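Local coordinates for putative O-GlcNAcase nagJ (Clostridium perfringens, PDB 6PV5), which probably acts as a family 84 glycoside hydrolase that removes N-acetylhexosamine units from glycans, here represented by the part of the chain that includes the catalytic barrel, at residues D207-Y212 against K247-T252; F186-V191 against K398-W403. One frame throughout, in Å; residues are numbered along the deposited sequence.

Interaction 1: D207-Y212 against K247-T252; sequences DQIKMY and KELIKT
Ile209 meets Leu249 and Thr252 where two neighbouring outer helices of a (beta/alpha)8 (TIM) barrel lie side by side. Helix 202-214 follows the first barrel strand and helix 243-255 the second, and both cover the parallel sheet from outside.

The contact between the two segments is apolar, and both branches of Ile209 serve it. Its CD1 approaches Leu249 CD2 at 3.9 Å, the two side chains crossing at about a right angle; CD2 is the leucine atom that touches Ile209. The other branch of Ile209 is turned anti to the backbone N, which sets its CG2 4.0 Å from Thr252 CG2 and 3.8 Å from Thr252 O. That methyl therefore rests on a threonine methyl and a helix carbonyl. The carbonyl oxygen also accepts a hydrogen bond from Asn256 ND2, just past the end of its helix. Tyr220 and Tyr222 of strand 219-222 meet Ile209 and Leu249 respectively, which ties the helix pair to the barrel wall.

No hydrogen bond links the two segments; their polar side chains bond within their own helix or elsewhere in the barrel domain. Tyr212 OH donates to Gln208 OE1 at 2.7 Å, tilted 27° from the amide carbonyl plane, while NE2 of the same amide binds Ser442 OG; gripped at both ends, Gln208 has little freedom to flip. The Tyr212 ring also lies against its own helix, with Gln208 O 3.1 Å above the ring plane over its centre. Asp207 forms a salt bridge with Lys446 of helix 446-457.

In the other helix Glu248 O accepts the helical bond from Thr252 N and also a 2.7 Å bond from Thr252 OG1, which arrives 37° out of the carbonyl plane, on the opposite side from Thr252 N.

Interaction 2: F186-V191 against K398-W403; sequences FKMRAV and KMMLWW
Met188 and Met400 mark the nearest backbone approach of two strands of the (beta/alpha)8 barrel, their CA atoms 8.2 Å apart. The strands, 188-192 and 399-403, are the first and seventh of the closed parallel sheet and are not hydrogen-bonded to each other. Strand 431-436 runs between them and closes the barrel, pairing with the first strand through backbone bonds from Met188 to Ser432 and Phe434. What joins the two segments is thus a side-chain contact inside the barrel, spanning the intervening strand 431-436, near the N-terminal ends of the strands and so away from the C-terminal end, where barrel enzymes of this kind carry their active sites.

The two methionines cross at about a right angle, each with an extended chain. Met188 points its CB toward the other strand, and Met400 CE reaches this carbon at 3.8 Å; the sulfurs also meet, Met188 SD lying 3.8 Å from Met400 SD. The extended methionine chains bridge the distance between two strands that are not neighbours in the sheet.

The methyl of Met400 has a second neighbour in Lys187 CE, also at 3.8 Å. Lys187 begins in the crowded position, with CG between the backbone N and the carbonyl carbon (chi1 68°), and runs out extended; its aliphatic part crosses Met400 at about a right angle, and NZ ends in a salt bridge with Glu369 of the sixth strand.

Within 186-191 the backbone is braced by Arg189. Its NH1 forms a salt bridge with Glu130 and also donates to Phe186 O at 2.8 Å, the oxygen lying in the guanidinium plane and the nitrogen in the carbonyl plane.

The two interactions illustrate how one barrel is held together in separate layers, interaction 1 between helices outside the sheet and interaction 2 between side chains inside the barrel. Their centres are about 19 Å apart, and both belong to the catalytic barrel domain. Along the chain, 186-191 comes first, followed by 207-212, 247-252 and 398-403, so the helix pair is nested inside the loop that interaction 2 closes. Strand 188-192 is followed, after a loop, by helix 202-214, and the layers touch there, Tyr212 OH packing 3.2 Å from Val191 CG1. Together they join the first strand-helix unit to its successor and to the seventh strand, away from the predicted proton donor Asp305.

Interaction 1: D207-Y212 against K247-T252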
loop_
_atom_site.group_PDB
_atom_site.type_symbol
_atom_site.label_atom_id
_atom_site.label_comp_id
_atom_site.label_asym_id
_atom_site.label_seq_id
_atom_site.Cartn_x
_atom_site.Cartn_y
_atom_site.Cartn_z
ATOM N N ASP A 207 -0.774 -14.601 0.497
ATOM C CA ASP A 207 -0.233 -13.923 1.661
ATOM C C ASP A 207 -0.594 -12.439 1.579
ATOM O O ASP A 207 -1.047 -11.854 2.547
ATOM C CB ASP A 207 1.274 -14.178 1.755
ATOM C CG ASP A 207 1.917 -13.378 2.866
ATOM O OD1 ASP A 207 1.597 -13.643 4.034
ATOM O OD2 ASP A 207 2.695 -12.467 2.542
ATOM N N GLN A 208 -0.436 -11.830 0.399
ATOM C CA GLN A 208 -0.797 -10.421 0.246
ATOM C C GLN A 208 -2.286 -10.184 0.546
ATOM O O GLN A 208 -2.645 -9.291 1.323
ATOM C CB GLN A 208 -0.386 -9.911 -1.138
ATOM C CG GLN A 208 1.117 -9.728 -1.263
ATOM C CD GLN A 208 1.630 -8.379 -0.810
ATOM O OE1 GLN A 208 0.880 -7.399 -0.708
ATOM N NE2 GLN A 208 2.928 -8.323 -0.534
ATOM N N ILE A 209 -3.162 -11.003 -0.047
ATOM C CA ILE A 209 -4.599 -10.826 0.139
ATOM C C ILE A 209 -4.976 -10.835 1.617
ATOM O O ILE A 209 -5.774 -10.005 2.053
ATOM C CB ILE A 209 -5.405 -11.850 -0.678
ATOM C CG1 ILE A 209 -5.312 -11.552 -2.175
ATOM C CG2 ILE A 209 -6.856 -11.885 -0.203
ATOM C CD1 ILE A 209 -5.644 -12.737 -3.050
ATOM N N LYS A 210 -4.393 -11.751 2.399
ATOM C CA LYS A 210 -4.714 -11.830 3.817
ATOM C C LYS A 210 -4.292 -10.547 4.525
ATOM O O LYS A 210 -4.959 -10.104 5.462
ATOM C CB LYS A 210 -4.026 -13.029 4.485
ATOM N N MET A 211 -3.155 -9.975 4.098
ATOM C CA MET A 211 -2.652 -8.760 4.719
ATOM C C MET A 211 -3.614 -7.603 4.422
ATOM O O MET A 211 -3.834 -6.744 5.275
ATOM C CB MET A 211 -1.240 -8.422 4.213
ATOM C CG MET A 211 -0.671 -7.198 4.892
ATOM S SD MET A 211 0.949 -6.689 4.232
ATOM C CE MET A 211 0.483 -5.884 2.702
ATOM N N TYR A 212 -4.193 -7.584 3.217
ATOM C CA TYR A 212 -5.112 -6.515 2.841
ATOM C C TYR A 212 -6.340 -6.465 3.751
ATOM O O TYR A 212 -6.715 -5.390 4.225
ATOM C CB TYR A 212 -5.534 -6.656 1.383
ATOM C CG TYR A 212 -4.386 -6.724 0.413
ATOM C CD1 TYR A 212 -3.128 -6.228 0.739
ATOM C CD2 TYR A 212 -4.561 -7.264 -0.851
ATOM C CE1 TYR A 212 -2.071 -6.296 -0.158
ATOM C CE2 TYR A 212 -3.508 -7.331 -1.752
ATOM C CZ TYR A 212 -2.257 -6.842 -1.406
ATOM O OH TYR A 212 -1.217 -6.913 -2.296
ATOM N N LYS A 247 -9.410 -19.886 -8.338
ATOM C CA LYS A 247 -10.518 -19.979 -7.392
ATOM C C LYS A 247 -10.020 -19.738 -5.974
ATOM O O LYS A 247 -10.688 -19.103 -5.148
ATOM C CB LYS A 247 -11.193 -21.359 -7.456
ATOM N N GLU A 248 -8.838 -20.285 -5.694
ATOM C CA GLU A 248 -8.226 -20.112 -4.390
ATOM C C GLU A 248 -7.977 -18.617 -4.143
ATOM O O GLU A 248 -8.331 -18.091 -3.087
ATOM C CB GLU A 248 -6.997 -21.016 -4.297
ATOM C CG GLU A 248 -6.377 -21.030 -2.916
ATOM C CD GLU A 248 -5.174 -21.942 -2.748
ATOM O OE1 GLU A 248 -4.402 -22.109 -3.731
ATOM O OE2 GLU A 248 -5.009 -22.483 -1.626
ATOM N N LEU A 249 -7.434 -17.919 -5.146
ATOM C CA LEU A 249 -7.272 -16.469 -5.061
ATOM C C LEU A 249 -8.620 -15.809 -4.765
ATOM O O LEU A 249 -8.752 -15.099 -3.759
ATOM C CB LEU A 249 -6.664 -15.930 -6.362
ATOM C CG LEU A 249 -5.168 -16.180 -6.559
ATOM C CD1 LEU A 249 -4.687 -15.648 -7.901
ATOM C CD2 LEU A 249 -4.351 -15.571 -5.433
ATOM N N ILE A 250 -9.627 -16.110 -5.605
ATOM C CA ILE A 250 -10.931 -15.460 -5.500
ATOM C C ILE A 250 -11.564 -15.784 -4.151
ATOM O O ILE A 250 -11.994 -14.879 -3.426
ATOM C CB ILE A 250 -11.821 -15.811 -6.709
ATOM C CG1 ILE A 250 -11.127 -15.418 -8.015
ATOM C CG2 ILE A 250 -13.192 -15.163 -6.593
ATOM C CD1 ILE A 250 -11.622 -16.169 -9.243
ATOM N N LYS A 251 -11.521 -17.066 -3.763
ATOM C CA LYS A 251 -12.100 -17.475 -2.491
ATOM C C LYS A 251 -11.377 -16.787 -1.333
ATOM O O LYS A 251 -12.015 -16.270 -0.408
ATOM C CB LYS A 251 -12.168 -19.003 -2.340
ATOM N N THR A 252 -10.039 -16.762 -1.384
ATOM C CA THR A 252 -9.304 -16.128 -0.296
ATOM C C THR A 252 -9.645 -14.640 -0.240
ATOM O O THR A 252 -9.759 -14.067 0.846
ATOM C CB THR A 252 -7.791 -16.368 -0.397
ATOM O OG1 THR A 252 -7.575 -17.774 -0.485
ATOM C CG2 THR A 252 -7.001 -15.802 0.764
#

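Interaction 2: F186-V191 against K398-W403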
loop_
_atom_site.group_PDB
_atom_site.type_symbol
_atom_site.label_atom_id
_atom_site.label_comp_id
_atom_site.label_asym_id
_atom_site.label_seq_id
_atom_site.Cartn_x
_atom_site.Cartn_y
_atom_site.Cartn_z
ATOM N N PHE A 186 -11.312 6.687 1.388
ATOM C CA PHE A 186 -11.465 6.311 -0.009
ATOM C C PHE A 186 -12.275 5.028 -0.063
ATOM O O PHE A 186 -12.065 4.153 0.772
ATOM C CB PHE A 186 -10.118 6.086 -0.705
ATOM C CG PHE A 186 -9.207 7.288 -0.792
ATOM C CD1 PHE A 186 -9.166 8.067 -1.934
ATOM C CD2 PHE A 186 -8.384 7.636 0.267
ATOM C CE1 PHE A 186 -8.332 9.177 -2.007
ATOM C CE2 PHE A 186 -7.549 8.742 0.189
ATOM C CZ PHE A 186 -7.519 9.507 -0.954
ATOM N N LYS A 187 -13.170 4.933 -1.052
ATOM C CA LYS A 187 -14.118 3.833 -1.110
ATOM C C LYS A 187 -13.438 2.619 -1.725
ATOM O O LYS A 187 -13.903 1.491 -1.550
ATOM C CB LYS A 187 -15.358 4.192 -1.936
ATOM C CG LYS A 187 -15.099 4.372 -3.424
ATOM C CD LYS A 187 -16.344 4.670 -4.247
ATOM C CE LYS A 187 -16.009 4.734 -5.724
ATOM N NZ LYS A 187 -17.217 4.741 -6.586
ATOM N N MET A 188 -12.385 2.881 -2.510
ATOM C CA MET A 188 -11.551 1.808 -3.019
ATOM C C MET A 188 -10.105 2.036 -2.576
ATOM O O MET A 188 -9.516 3.086 -2.855
ATOM C CB MET A 188 -11.623 1.676 -4.536
ATOM C CG MET A 188 -11.166 0.307 -4.973
ATOM S SD MET A 188 -10.688 0.173 -6.694
ATOM C CE MET A 188 -10.900 -1.594 -6.900
ATOM N N ARG A 189 -9.584 1.038 -1.849
ATOM C CA ARG A 189 -8.236 1.015 -1.295
ATOM C C ARG A 189 -7.580 -0.286 -1.746
ATOM O O ARG A 189 -7.875 -1.332 -1.192
ATOM C CB ARG A 189 -8.293 1.100 0.231
ATOM C CG ARG A 189 -9.032 2.324 0.749
ATOM C CD ARG A 189 -9.439 2.263 2.214
ATOM N NE ARG A 189 -10.059 0.980 2.544
ATOM C CZ ARG A 189 -11.331 0.657 2.302
ATOM N NH1 ARG A 189 -12.146 1.520 1.706
ATOM N NH2 ARG A 189 -11.781 -0.537 2.659
ATOM N N ALA A 190 -6.753 -0.217 -2.800
ATOM C CA ALA A 190 -6.374 -1.410 -3.532
ATOM C C ALA A 190 -4.852 -1.519 -3.625
ATOM O O ALA A 190 -4.111 -0.554 -3.412
ATOM C CB ALA A 190 -6.950 -1.343 -4.926
ATOM N N VAL A 191 -4.413 -2.718 -4.001
ATOM C CA VAL A 191 -3.077 -2.955 -4.509
ATOM C C VAL A 191 -3.264 -3.532 -5.900
ATOM O O VAL A 191 -4.133 -4.376 -6.081
ATOM C CB VAL A 191 -2.307 -3.909 -3.570
ATOM C CG1 VAL A 191 -0.934 -4.302 -4.100
ATOM C CG2 VAL A 191 -2.203 -3.341 -2.167
ATOM N N LYS A 398 -14.995 11.861 -9.759
ATOM C CA LYS A 398 -13.892 11.532 -8.878
ATOM C C LYS A 398 -12.982 10.483 -9.526
ATOM O O LYS A 398 -13.431 9.466 -10.041
ATOM C CB LYS A 398 -14.424 11.067 -7.529
ATOM C CG LYS A 398 -14.917 12.187 -6.634
ATOM C CD LYS A 398 -15.204 11.667 -5.247
ATOM C CE LYS A 398 -15.607 12.732 -4.257
ATOM N NZ LYS A 398 -15.289 12.297 -2.878
ATOM N N MET A 399 -11.683 10.775 -9.525
ATOM C CA MET A 399 -10.721 9.916 -10.198
ATOM C C MET A 399 -10.258 8.828 -9.223
ATOM O O MET A 399 -10.517 8.928 -8.024
ATOM C CB MET A 399 -9.534 10.774 -10.648
ATOM C CG MET A 399 -9.936 11.802 -11.704
ATOM S SD MET A 399 -10.664 11.093 -13.210
ATOM C CE MET A 399 -9.273 10.293 -14.009
ATOM N N MET A 400 -9.557 7.813 -9.739
ATOM C CA MET A 400 -8.845 6.860 -8.888
ATOM C C MET A 400 -7.329 7.010 -9.088
ATOM O O MET A 400 -6.851 7.063 -10.212
ATOM C CB MET A 400 -9.288 5.430 -9.226
ATOM C CG MET A 400 -10.757 5.217 -8.908
ATOM S SD MET A 400 -11.232 3.537 -8.427
ATOM C CE MET A 400 -12.694 3.886 -7.449
ATOM N N LEU A 401 -6.568 7.109 -7.998
ATOM C CA LEU A 401 -5.140 7.350 -8.145
ATOM C C LEU A 401 -4.370 6.022 -8.168
ATOM O O LEU A 401 -4.394 5.274 -7.197
ATOM C CB LEU A 401 -4.667 8.272 -7.018
ATOM C CG LEU A 401 -3.152 8.528 -6.972
ATOM C CD1 LEU A 401 -2.625 9.217 -8.245
ATOM C CD2 LEU A 401 -2.777 9.329 -5.728
ATOM N N TRP A 402 -3.736 5.722 -9.302
ATOM C CA TRP A 402 -2.812 4.618 -9.413
ATOM C C TRP A 402 -1.439 5.134 -8.966
ATOM O O TRP A 402 -0.815 5.954 -9.636
ATOM C CB TRP A 402 -2.813 4.133 -10.859
ATOM C CG TRP A 402 -1.785 3.095 -11.189
ATOM C CD1 TRP A 402 -0.437 3.169 -10.977
ATOM C CD2 TRP A 402 -2.014 1.841 -11.856
ATOM N NE1 TRP A 402 0.185 2.046 -11.451
ATOM C CE2 TRP A 402 -0.752 1.213 -12.000
ATOM C CE3 TRP A 402 -3.158 1.188 -12.339
ATOM C CZ2 TRP A 402 -0.600 -0.036 -12.606
ATOM C CZ3 TRP A 402 -3.000 -0.035 -12.959
ATOM C CH2 TRP A 402 -1.742 -0.632 -13.093
ATOM N N TRP A 403 -1.025 4.723 -7.772
ATOM C CA TRP A 403 0.151 5.331 -7.170
ATOM C C TRP A 403 1.376 4.444 -7.368
ATOM O O TRP A 403 1.439 3.342 -6.817
ATOM C CB TRP A 403 -0.107 5.641 -5.700
ATOM C CG TRP A 403 1.029 6.410 -5.114
ATOM C CD1 TRP A 403 1.798 6.046 -4.047
ATOM C CD2 TRP A 403 1.568 7.646 -5.610
ATOM N NE1 TRP A 403 2.754 6.996 -3.824
ATOM C CE2 TRP A 403 2.658 7.972 -4.781
ATOM C CE3 TRP A 403 1.247 8.489 -6.683
ATOM C CZ2 TRP A 403 3.431 9.115 -4.983
ATOM C CZ3 TRP A 403 1.999 9.630 -6.871
ATOM C CH2 TRP A 403 3.084 9.921 -6.042
#